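Local coordinates for kelch-like protein 7 (Homo sapiens, PDB 3II7) that serves as the substrate-recruiting adapter of a CUL3-RBX1 E3 ubiquitin ligase, the part here being its kelch-repeat domain, a six-bladed beta-propeller, at residues 33-37 / 278-284; 47-53 / 93-99; 102-107 / 119-125. All coordinates share one frame; numbering follows the deposited sequence. Where two conformers were deposited one is given.

Interaction 1: 33-37 / 278-284; sequences DYSWT and NSKVRAF. With EDO (1,2-ethanediol), chain Y.
Trp36 lays its indole against the chain just past the corner, Val281 to Phe284. From CB the ring is directed beside its own backbone N (chi1 -70°), which carries it across. CD1 has O1 of an ethanediol, probably from the crystallisation liquor, at 3.5 Å in the ring plane; the same O1 accepts a hydrogen bond from Arg282 N. NE1 gives a weak, bent hydrogen bond (131°) to Arg282 O at 3.2 Å, and Val281 CG1 sits 3.8 Å from NE1. CZ3 lies 3.9 Å from Phe284 CD1. The six-membered ring of Trp36 and the Phe284 ring, planes 28° apart, are slid until they barely overlap.

Tyr34 CD1 rests 3.8 Å from Val281 CG2, so the valine's two methyls serve two aromatic rings, while Asn278 ND2 stands over one face of the tyrosine ring. Glu267 accepts from both Tyr34 OH and Asn278 ND2. Asn278 OD1 takes Lys280 N in an Asx turn laid over the type I turn Asn278-Val281.

Segment 278-284 leads from strand 274-278, outermost in the last blade, towards strand 290-295, which completes the sheet of 13-18, 26-30 and 35-38; the contact lies where the propeller ring closes. Tryptophan suits it because its one N-H can serve a carbonyl while its wide carbon surface covers apolar neighbours: the chemistry implies grip by broad contact rather than strong polar bonds.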
loop_
_atom_site.group_PDB
_atom_site.type_symbol
_atom_site.label_atom_id
_atom_site.label_comp_id
_atom_site.label_asym_id
_atom_site.label_seq_id
_atom_site.Cartn_x
_atom_site.Cartn_y
_atom_site.Cartn_z
ATOM N N ASP A 33 -19.944 9.487 3.807
ATOM C CA ASP A 33 -21.234 9.387 3.105
ATOM C C ASP A 33 -21.314 8.235 2.092
ATOM O O ASP A 33 -22.323 8.091 1.397
ATOM C CB ASP A 33 -21.608 10.742 2.463
ATOM C CG ASP A 33 -20.684 11.152 1.310
ATOM O OD1 ASP A 33 -19.761 10.415 0.967
ATOM O OD2 ASP A 33 -20.882 12.269 0.757
ATOM N N TYR A 34 -20.258 7.432 2.038
ATOM C CA TYR A 34 -20.112 6.301 1.114
ATOM C C TYR A 34 -20.147 6.658 -0.371
ATOM O O TYR A 34 -20.425 5.805 -1.204
ATOM C CB TYR A 34 -21.122 5.217 1.436
ATOM C CG TYR A 34 -20.862 4.586 2.745
ATOM C CD1 TYR A 34 -19.943 3.553 2.844
ATOM C CD2 TYR A 34 -21.525 4.978 3.889
ATOM C CE1 TYR A 34 -19.676 2.939 4.056
ATOM C CE2 TYR A 34 -21.264 4.367 5.112
ATOM C CZ TYR A 34 -20.330 3.347 5.174
ATOM O OH TYR A 34 -20.046 2.720 6.347
ATOM N N SER A 35 -19.821 7.899 -0.694
ATOM C CA SER A 35 -19.858 8.350 -2.072
ATOM C C SER A 35 -18.532 8.094 -2.798
ATOM O O SER A 35 -17.459 8.020 -2.183
ATOM C CB SER A 35 -20.196 9.831 -2.131
ATOM O OG SER A 35 -19.117 10.615 -1.664
ATOM N N TRP A 36 -18.645 7.959 -4.114
ATOM C CA TRP A 36 -17.508 7.892 -5.028
ATOM C C TRP A 36 -17.534 9.153 -5.882
ATOM O O TRP A 36 -18.608 9.520 -6.453
ATOM C CB TRP A 36 -17.626 6.678 -5.936
ATOM C CG TRP A 36 -17.426 5.332 -5.284
ATOM C CD1 TRP A 36 -18.419 4.418 -4.916
ATOM C CD2 TRP A 36 -16.198 4.713 -4.985
ATOM N NE1 TRP A 36 -17.844 3.288 -4.415
ATOM C CE2 TRP A 36 -16.486 3.434 -4.437
ATOM C CE3 TRP A 36 -14.858 5.091 -5.144
ATOM C CZ2 TRP A 36 -15.492 2.569 -4.033
ATOM C CZ3 TRP A 36 -13.876 4.228 -4.732
ATOM C CH2 TRP A 36 -14.196 2.974 -4.188
ATOM N N THR A 37 -16.385 9.831 -5.986
ATOM C CA THR A 37 -16.273 11.031 -6.803
ATOM C C THR A 37 -15.084 10.965 -7.730
ATOM O O THR A 37 -13.989 10.638 -7.307
ATOM C CB THR A 37 -16.125 12.291 -5.917
ATOM O OG1 THR A 37 -17.205 12.341 -4.981
ATOM C CG2 THR A 37 -16.124 13.557 -6.778
ATOM N N ASN A 278 -20.675 -4.433 2.554
ATOM C CA ASN A 278 -21.694 -3.412 2.389
ATOM C C ASN A 278 -22.411 -3.602 1.070
ATOM O O ASN A 278 -21.886 -3.236 0.013
ATOM C CB ASN A 278 -21.076 -2.012 2.482
ATOM C CG ASN A 278 -22.118 -0.910 2.513
ATOM O OD1 ASN A 278 -23.209 -1.040 1.929
ATOM N ND2 ASN A 278 -21.795 0.186 3.180
ATOM N N SER A 279 -23.621 -4.160 1.130
ATOM C CA SER A 279 -24.363 -4.508 -0.094
ATOM C C SER A 279 -24.815 -3.298 -0.932
ATOM O O SER A 279 -25.232 -3.469 -2.076
ATOM C CB SER A 279 -25.568 -5.387 0.260
ATOM O OG SER A 279 -26.537 -4.643 0.980
ATOM N N LYS A 280 -24.734 -2.092 -0.360
ATOM C CA LYS A 280 -25.164 -0.861 -1.051
ATOM C C LYS A 280 -24.036 -0.115 -1.724
ATOM O O LYS A 280 -24.276 0.859 -2.427
ATOM C CB LYS A 280 -25.851 0.091 -0.059
ATOM C CG LYS A 280 -27.010 -0.514 0.739
ATOM C CD LYS A 280 -28.100 -1.019 -0.156
ATOM C CE LYS A 280 -29.319 -1.475 0.650
ATOM N NZ LYS A 280 -30.237 -2.269 -0.206
ATOM N N VAL A 281 -22.799 -0.554 -1.510
ATOM C CA VAL A 281 -21.641 0.155 -2.030
ATOM C C VAL A 281 -20.743 -0.814 -2.831
ATOM O O VAL A 281 -20.078 -1.685 -2.267
ATOM C CB VAL A 281 -20.824 0.793 -0.909
ATOM C CG1 VAL A 281 -19.690 1.622 -1.498
ATOM C CG2 VAL A 281 -21.698 1.684 -0.018
ATOM N N ARG A 282 -20.709 -0.601 -4.140
ATOM C CA ARG A 282 -19.868 -1.404 -5.014
ATOM C C ARG A 282 -18.399 -1.095 -4.807
ATOM O O ARG A 282 -18.012 0.052 -4.561
ATOM C CB ARG A 282 -20.240 -1.185 -6.490
ATOM C CG ARG A 282 -21.529 -1.889 -6.908
ATOM C CD ARG A 282 -21.297 -2.687 -8.181
ATOM N NE ARG A 282 -22.540 -2.975 -8.906
ATOM C CZ ARG A 282 -22.614 -3.299 -10.200
ATOM N NH1 ARG A 282 -21.517 -3.383 -10.956
ATOM N NH2 ARG A 282 -23.802 -3.534 -10.751
ATOM N N ALA A 283 -17.595 -2.135 -4.937
ATOM C CA ALA A 283 -16.145 -2.029 -4.893
ATOM C C ALA A 283 -15.646 -1.463 -6.215
ATOM O O ALA A 283 -16.354 -1.515 -7.270
ATOM C CB ALA A 283 -15.515 -3.400 -4.588
ATOM N N PHE A 284 -14.432 -0.919 -6.173
ATOM C CA PHE A 284 -13.792 -0.304 -7.316
ATOM C C PHE A 284 -13.470 -1.423 -8.323
ATOM O O PHE A 284 -12.976 -2.488 -7.935
ATOM C CB PHE A 284 -12.506 0.411 -6.877
ATOM C CG PHE A 284 -12.052 1.457 -7.832
ATOM C CD1 PHE A 284 -12.840 2.553 -8.055
ATOM C CD2 PHE A 284 -10.831 1.369 -8.473
ATOM C CE1 PHE A 284 -12.462 3.526 -8.929
ATOM C CE2 PHE A 284 -10.440 2.363 -9.348
ATOM C CZ PHE A 284 -11.258 3.440 -9.570
HETATM C C1 EDO Y . -22.024 2.397 -5.952
HETATM O O1 EDO Y . -21.308 2.487 -4.731
HETATM C C2 EDO Y . -21.114 2.891 -7.057
HETATM O O2 EDO Y . -21.857 3.063 -8.261
#

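Interaction 2: 47-53 / 93-99; sequences RDAACVF and DSLAACA. With EDO (1,2-ethanediol), chain H.
Asp48 and Ser94 join the two segments directly: Ser94 N donates to Asp48 O at 2.8 Å and almost straight (170° at the hydrogen). Here the side chains stand close as well, with Ser94 OG 3.6 Å from Asp48 CB. The carboxylates of Asp48 and Asp93 come near each other, their OD2 atoms 4.5 Å apart, and a water that donates to both oxygens probably eases the repulsion; Ser64 gives Asp93 OD2 a further bond.

Beyond this point the strands 50-53 and 96-99 run nearly parallel, 6° between directions, but their short axes approach only to 5.8 Å, too wide for direct pairing. Small side chains fill the gap. The methyl of Ala50 points at the other strand, where Ala50 CB lies 3.8 Å from Leu95 CD2 and 4.0 Å from Ala97 CB. Leu95 manages this because its CG sits between backbone N and carbonyl carbon (chi1 76°), swinging the branch round against Ala50. Val52, in one of its two conformers, continues the row: CG1 meets Ala97 CB, while CG2, anti to the backbone N, meets Ala99 CB. Alanine's single methyl suits the narrow seam. Facing carbonyls along it are bridged by water: one molecule donates to Ala49 O and Leu95 O, and another to Cys51 O and Ala97 O, 3.2 Å from each.

Apolar methyls inside the seam and water-bridged carbonyls along it mark the meeting of the innermost strands of two neighbouring blades round the axis of a kelch beta-propeller.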
loop_
_atom_site.group_PDB
_atom_site.type_symbol
_atom_site.label_atom_id
_atom_site.label_comp_id
_atom_site.label_asym_id
_atom_site.label_seq_id
_atom_site.Cartn_x
_atom_site.Cartn_y
_atom_site.Cartn_z
ATOM N N ARG A 47 1.731 -0.344 -14.494
ATOM C CA ARG A 47 1.783 -1.705 -13.944
ATOM C C ARG A 47 2.660 -1.742 -12.699
ATOM O O ARG A 47 3.801 -1.345 -12.759
ATOM C CB ARG A 47 2.377 -2.671 -14.975
ATOM C CG ARG A 47 2.496 -4.113 -14.495
ATOM C CD ARG A 47 3.351 -4.982 -15.443
ATOM N NE ARG A 47 2.790 -5.004 -16.787
ATOM C CZ ARG A 47 3.243 -4.292 -17.831
ATOM N NH1 ARG A 47 4.301 -3.485 -17.719
ATOM N NH2 ARG A 47 2.635 -4.395 -19.007
ATOM N N ASP A 48 2.114 -2.258 -11.592
ATOM C CA ASP A 48 2.881 -2.554 -10.393
ATOM C C ASP A 48 3.669 -1.348 -9.842
ATOM O O ASP A 48 4.845 -1.452 -9.529
ATOM C CB ASP A 48 3.793 -3.755 -10.656
ATOM C CG ASP A 48 2.990 -5.048 -10.914
ATOM O OD1 ASP A 48 1.889 -5.191 -10.318
ATOM O OD2 ASP A 48 3.458 -5.873 -11.698
ATOM N N ALA A 49 3.002 -0.204 -9.768
ATOM C CA ALA A 49 3.584 1.012 -9.132
ATOM C C ALA A 49 3.172 1.105 -7.658
ATOM O O ALA A 49 2.632 0.141 -7.072
ATOM C CB ALA A 49 3.151 2.271 -9.912
ATOM N N ALA A 50 3.484 2.243 -7.047
ATOM C CA ALA A 50 3.127 2.535 -5.663
ATOM C C ALA A 50 2.695 3.974 -5.546
ATOM O O ALA A 50 3.027 4.793 -6.395
ATOM C CB ALA A 50 4.309 2.272 -4.727
ATOM N N CYS A 51 1.937 4.281 -4.490
ATOM C CA CYS A 51 1.550 5.668 -4.250
ATOM C C CYS A 51 1.690 6.019 -2.783
ATOM O O CYS A 51 1.786 5.126 -1.937
ATOM C CB CYS A 51 0.155 5.955 -4.747
ATOM S SG CYS A 51 -1.128 5.415 -3.678
ATOM N N VAL A 52 1.773 7.307 -2.488
ATOM C CA VAL A 52 1.916 7.755 -1.121
ATOM C C VAL A 52 1.409 9.188 -1.040
ATOM O O VAL A 52 1.545 9.944 -1.992
ATOM C CB VAL A 52 3.422 7.639 -0.643
ATOM C CG1 VAL A 52 4.373 8.185 -1.732
ATOM C CG2 VAL A 52 3.656 8.338 0.685
ATOM N N PHE A 53 0.809 9.531 0.093
ATOM C CA PHE A 53 0.312 10.874 0.312
ATOM C C PHE A 53 1.157 11.616 1.328
ATOM O O PHE A 53 1.477 11.065 2.392
ATOM C CB PHE A 53 -1.121 10.826 0.794
ATOM C CG PHE A 53 -1.693 12.155 1.087
ATOM C CD1 PHE A 53 -2.135 12.978 0.050
ATOM C CD2 PHE A 53 -1.813 12.609 2.394
ATOM C CE1 PHE A 53 -2.701 14.223 0.340
ATOM C CE2 PHE A 53 -2.354 13.863 2.673
ATOM C CZ PHE A 53 -2.799 14.654 1.665
ATOM N N ASP A 93 9.431 -2.312 -10.244
ATOM C CA ASP A 93 8.037 -2.704 -10.105
ATOM C C ASP A 93 7.820 -3.353 -8.732
ATOM O O ASP A 93 8.733 -3.936 -8.174
ATOM C CB ASP A 93 7.681 -3.755 -11.173
ATOM C CG ASP A 93 7.531 -3.160 -12.590
ATOM O OD1 ASP A 93 7.793 -1.975 -12.792
ATOM O OD2 ASP A 93 7.125 -3.912 -13.507
ATOM N N SER A 94 6.588 -3.290 -8.262
ATOM C CA SER A 94 6.148 -4.010 -7.031
ATOM C C SER A 94 6.903 -3.522 -5.783
ATOM O O SER A 94 7.074 -4.257 -4.807
ATOM C CB SER A 94 6.259 -5.537 -7.236
ATOM O OG SER A 94 5.478 -5.938 -8.387
ATOM N N LEU A 95 7.357 -2.279 -5.847
ATOM C CA LEU A 95 7.943 -1.579 -4.691
ATOM C C LEU A 95 6.808 -1.115 -3.771
ATOM O O LEU A 95 5.643 -1.115 -4.165
ATOM C CB LEU A 95 8.784 -0.393 -5.167
ATOM C CG LEU A 95 8.080 0.882 -5.653
ATOM C CD1 LEU A 95 9.144 1.886 -6.071
ATOM C CD2 LEU A 95 7.085 0.624 -6.774
ATOM N N ALA A 96 7.154 -0.755 -2.545
ATOM C CA ALA A 96 6.221 -0.198 -1.604
ATOM C C ALA A 96 6.684 1.213 -1.267
ATOM O O ALA A 96 7.853 1.559 -1.448
ATOM C CB ALA A 96 6.141 -1.056 -0.348
ATOM N N ALA A 97 5.756 2.033 -0.803
ATOM C CA ALA A 97 6.060 3.416 -0.451
ATOM C C ALA A 97 5.246 3.895 0.716
ATOM O O ALA A 97 4.091 3.463 0.899
ATOM C CB ALA A 97 5.861 4.354 -1.679
ATOM N N CYS A 98 5.818 4.827 1.486
ATOM C CA CYS A 98 5.122 5.504 2.550
ATOM C C CYS A 98 5.802 6.847 2.818
ATOM O O CYS A 98 6.851 7.125 2.248
ATOM C CB CYS A 98 5.003 4.625 3.798
ATOM S SG CYS A 98 6.511 4.447 4.714
ATOM N N ALA A 99 5.214 7.678 3.683
ATOM C CA ALA A 99 5.803 8.976 3.998
ATOM C C ALA A 99 5.987 9.129 5.486
ATOM O O ALA A 99 5.138 8.685 6.287
ATOM C CB ALA A 99 4.905 10.090 3.487
HETATM C C1 EDO H . -0.342 -0.247 -9.342
HETATM O O1 EDO H . 0.335 0.044 -10.559
HETATM C C2 EDO H . -0.684 -1.712 -9.196
HETATM O O2 EDO H . -1.026 -1.957 -7.826
HETATM O O HOH W 1 5.667 -6.036 -12.749
HETATM O O HOH W 2 3.831 -1.988 -6.054
HETATM O O HOH W 3 1.250 4.861 1.161
#

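Interaction 3: 102-107 / 119-125; sequences GKIYTS and LFECYDT
Thr125 holds Gly102 O twice, by its backbone N and by its OG1, each donating to the same carbonyl oxygen, OG1 from 2.8 Å. The hydroxyl reaches it because OG1 lies between the backbone N and the carbonyl carbon (chi1 66°). Gly102 has a positive phi, a backbone shape that favours glycine. Further along, Thr106 repeats the pattern in reverse: its N and its OG1, the latter at 3.0 Å, both donate to Glu121 O. Ile104 and Tyr123 exchange a pair of backbone bonds between these points.

On the face bearing Tyr105, Cys122 and Phe120, aromatic and sulfur groups pack closely. Cys122 CB stands over the face of the Tyr105 ring, 4.0 Å from its centroid, with SG slanting off to one side. Phe120 CZ lies 3.3 Å from Tyr105 CD1, the two rings near parallel (19°) yet barely overlapping. Slim cysteine suits a place against the tyrosine ring.

Outward, on the face bearing Thr106 and Glu121, Arg92 donates to Thr106 OG1 and forms a salt bridge with Glu121. Phe120 is met edge-to-face by Tyr174 and Trp181 of the following blade. A four-stranded antiparallel blade whose third strand brings a tyrosine, Tyr123, to a tryptophan on the fourth, Trp130, is consistent with the kelch repeat, whose signature pairs such aromatics with a double glycine.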
loop_
_atom_site.group_PDB
_atom_site.type_symbol
_atom_site.label_atom_id
_atom_site.label_comp_id
_atom_site.label_asym_id
_atom_site.label_seq_id
_atom_site.Cartn_x
_atom_site.Cartn_y
_atom_site.Cartn_z
ATOM N N GLY A 102 8.050 14.444 6.024
ATOM C CA GLY A 102 8.447 15.185 4.810
ATOM C C GLY A 102 9.276 14.412 3.808
ATOM O O GLY A 102 9.618 14.945 2.740
ATOM N N LYS A 103 9.583 13.150 4.115
ATOM C CA LYS A 103 10.274 12.289 3.181
ATOM C C LYS A 103 9.352 11.173 2.654
ATOM O O LYS A 103 8.541 10.605 3.408
ATOM C CB LYS A 103 11.500 11.664 3.823
ATOM C CG LYS A 103 12.651 12.658 4.032
ATOM C CD LYS A 103 12.600 13.330 5.371
ATOM C CE LYS A 103 13.933 14.007 5.701
ATOM N NZ LYS A 103 13.900 14.613 7.053
ATOM N N ILE A 104 9.483 10.880 1.370
ATOM C CA ILE A 104 8.798 9.753 0.742
ATOM C C ILE A 104 9.777 8.603 0.618
ATOM O O ILE A 104 10.765 8.713 -0.102
ATOM C CB ILE A 104 8.306 10.109 -0.682
ATOM C CG1 ILE A 104 7.445 11.383 -0.683
ATOM C CG2 ILE A 104 7.580 8.943 -1.284
ATOM C CD1 ILE A 104 6.349 11.402 0.268
ATOM N N TYR A 105 9.481 7.495 1.280
ATOM C CA TYR A 105 10.320 6.311 1.249
ATOM C C TYR A 105 9.790 5.283 0.262
ATOM O O TYR A 105 8.574 5.107 0.115
ATOM C CB TYR A 105 10.432 5.680 2.644
ATOM C CG TYR A 105 11.099 6.563 3.672
ATOM C CD1 TYR A 105 12.449 6.443 3.950
ATOM C CD2 TYR A 105 10.364 7.510 4.385
ATOM C CE1 TYR A 105 13.068 7.242 4.885
ATOM C CE2 TYR A 105 10.989 8.329 5.346
ATOM C CZ TYR A 105 12.344 8.174 5.577
ATOM O OH TYR A 105 12.966 8.965 6.515
ATOM N N THR A 106 10.727 4.655 -0.438
ATOM C CA THR A 106 10.421 3.578 -1.398
ATOM C C THR A 106 11.290 2.400 -1.095
ATOM O O THR A 106 12.489 2.558 -0.876
ATOM C CB THR A 106 10.595 4.053 -2.872
ATOM O OG1 THR A 106 11.953 4.360 -3.145
ATOM C CG2 THR A 106 9.730 5.308 -3.144
ATOM N N SER A 107 10.698 1.202 -1.068
ATOM C CA SER A 107 11.431 -0.022 -0.706
ATOM C C SER A 107 11.144 -1.186 -1.595
ATOM O O SER A 107 10.024 -1.407 -2.041
ATOM C CB SER A 107 11.094 -0.460 0.739
ATOM O OG SER A 107 9.718 -0.835 0.834
ATOM N N LEU A 119 16.639 -2.580 -1.791
ATOM C CA LEU A 119 16.854 -1.159 -1.984
ATOM C C LEU A 119 15.861 -0.295 -1.240
ATOM O O LEU A 119 14.665 -0.597 -1.187
ATOM C CB LEU A 119 16.775 -0.836 -3.485
ATOM C CG LEU A 119 17.062 0.575 -3.951
ATOM C CD1 LEU A 119 18.473 1.051 -3.575
ATOM C CD2 LEU A 119 16.880 0.597 -5.466
ATOM N N PHE A 120 16.370 0.784 -0.667
ATOM C CA PHE A 120 15.572 1.723 0.114
ATOM C C PHE A 120 16.044 3.125 -0.272
ATOM O O PHE A 120 17.185 3.461 -0.043
ATOM C CB PHE A 120 15.812 1.417 1.613
ATOM C CG PHE A 120 14.852 2.074 2.568
ATOM C CD1 PHE A 120 13.494 2.062 2.349
ATOM C CD2 PHE A 120 15.319 2.667 3.764
ATOM C CE1 PHE A 120 12.635 2.627 3.267
ATOM C CE2 PHE A 120 14.435 3.239 4.670
ATOM C CZ PHE A 120 13.092 3.206 4.414
ATOM N N GLU A 121 15.164 3.910 -0.894
ATOM C CA GLU A 121 15.503 5.254 -1.428
ATOM C C GLU A 121 14.442 6.229 -0.953
ATOM O O GLU A 121 13.261 5.886 -0.979
ATOM C CB GLU A 121 15.530 5.237 -2.988
ATOM C CG GLU A 121 16.474 4.191 -3.615
ATOM C CD GLU A 121 16.538 4.201 -5.156
ATOM O OE1 GLU A 121 15.492 4.317 -5.843
ATOM O OE2 GLU A 121 17.653 4.026 -5.688
ATOM N N CYS A 122 14.824 7.442 -0.530
ATOM C CA CYS A 122 13.815 8.390 -0.131
ATOM C C CYS A 122 13.964 9.732 -0.804
ATOM O O CYS A 122 15.063 10.138 -1.187
ATOM C CB CYS A 122 13.717 8.498 1.376
ATOM S SG CYS A 122 14.709 9.683 2.201
ATOM N N TYR A 123 12.816 10.393 -0.962
ATOM C CA TYR A 123 12.695 11.666 -1.623
ATOM C C TYR A 123 12.369 12.696 -0.571
ATOM O O TYR A 123 11.368 12.554 0.155
ATOM C CB TYR A 123 11.572 11.616 -2.654
ATOM C CG TYR A 123 11.327 12.902 -3.453
ATOM C CD1 TYR A 123 12.231 13.333 -4.422
ATOM C CD2 TYR A 123 10.168 13.659 -3.261
ATOM C CE1 TYR A 123 12.007 14.491 -5.159
ATOM C CE2 TYR A 123 9.927 14.818 -4.005
ATOM C CZ TYR A 123 10.850 15.229 -4.944
ATOM O OH TYR A 123 10.613 16.357 -5.678
ATOM N N ASP A 124 13.207 13.729 -0.473
ATOM C CA ASP A 124 12.986 14.811 0.476
ATOM C C ASP A 124 12.090 15.837 -0.207
ATOM O O ASP A 124 12.501 16.475 -1.165
ATOM C CB ASP A 124 14.305 15.438 0.906
ATOM C CG ASP A 124 14.125 16.473 2.000
ATOM O OD1 ASP A 124 13.267 17.354 1.846
ATOM O OD2 ASP A 124 14.836 16.401 3.007
ATOM N N THR A 125 10.843 15.957 0.257
ATOM C CA THR A 125 9.861 16.815 -0.429
ATOM C C THR A 125 10.194 18.303 -0.311
ATOM O O THR A 125 9.694 19.099 -1.102
ATOM C CB THR A 125 8.384 16.595 0.073
ATOM O OG1 THR A 125 8.267 17.007 1.437
ATOM C CG2 THR A 125 7.960 15.139 -0.056
#

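How the interactions relate
One strand of interaction 2, 96-100, lies beside 103-107 in the sheet of interaction 3, joined by probable backbone hydrogen bonds from Tyr105 N to Cys98 O and Ser107 N to Ala96 O; Val52 of the neighbouring blade packs on Ile104. Interaction 3 is buried and works inside a blade by regular backbone pairing. Interaction 2, between blades near the axis, is partly buried: exposed Arg47 and Asp48 begin it, buried Ala50 and Val52 follow. Interaction 1 lies peripherally, its centre about 32 Å from that of interaction 3. It also joins different blades, that ending in strand 274-278 and that completed by 290-295, but by large aromatic groups, partly open to solvent.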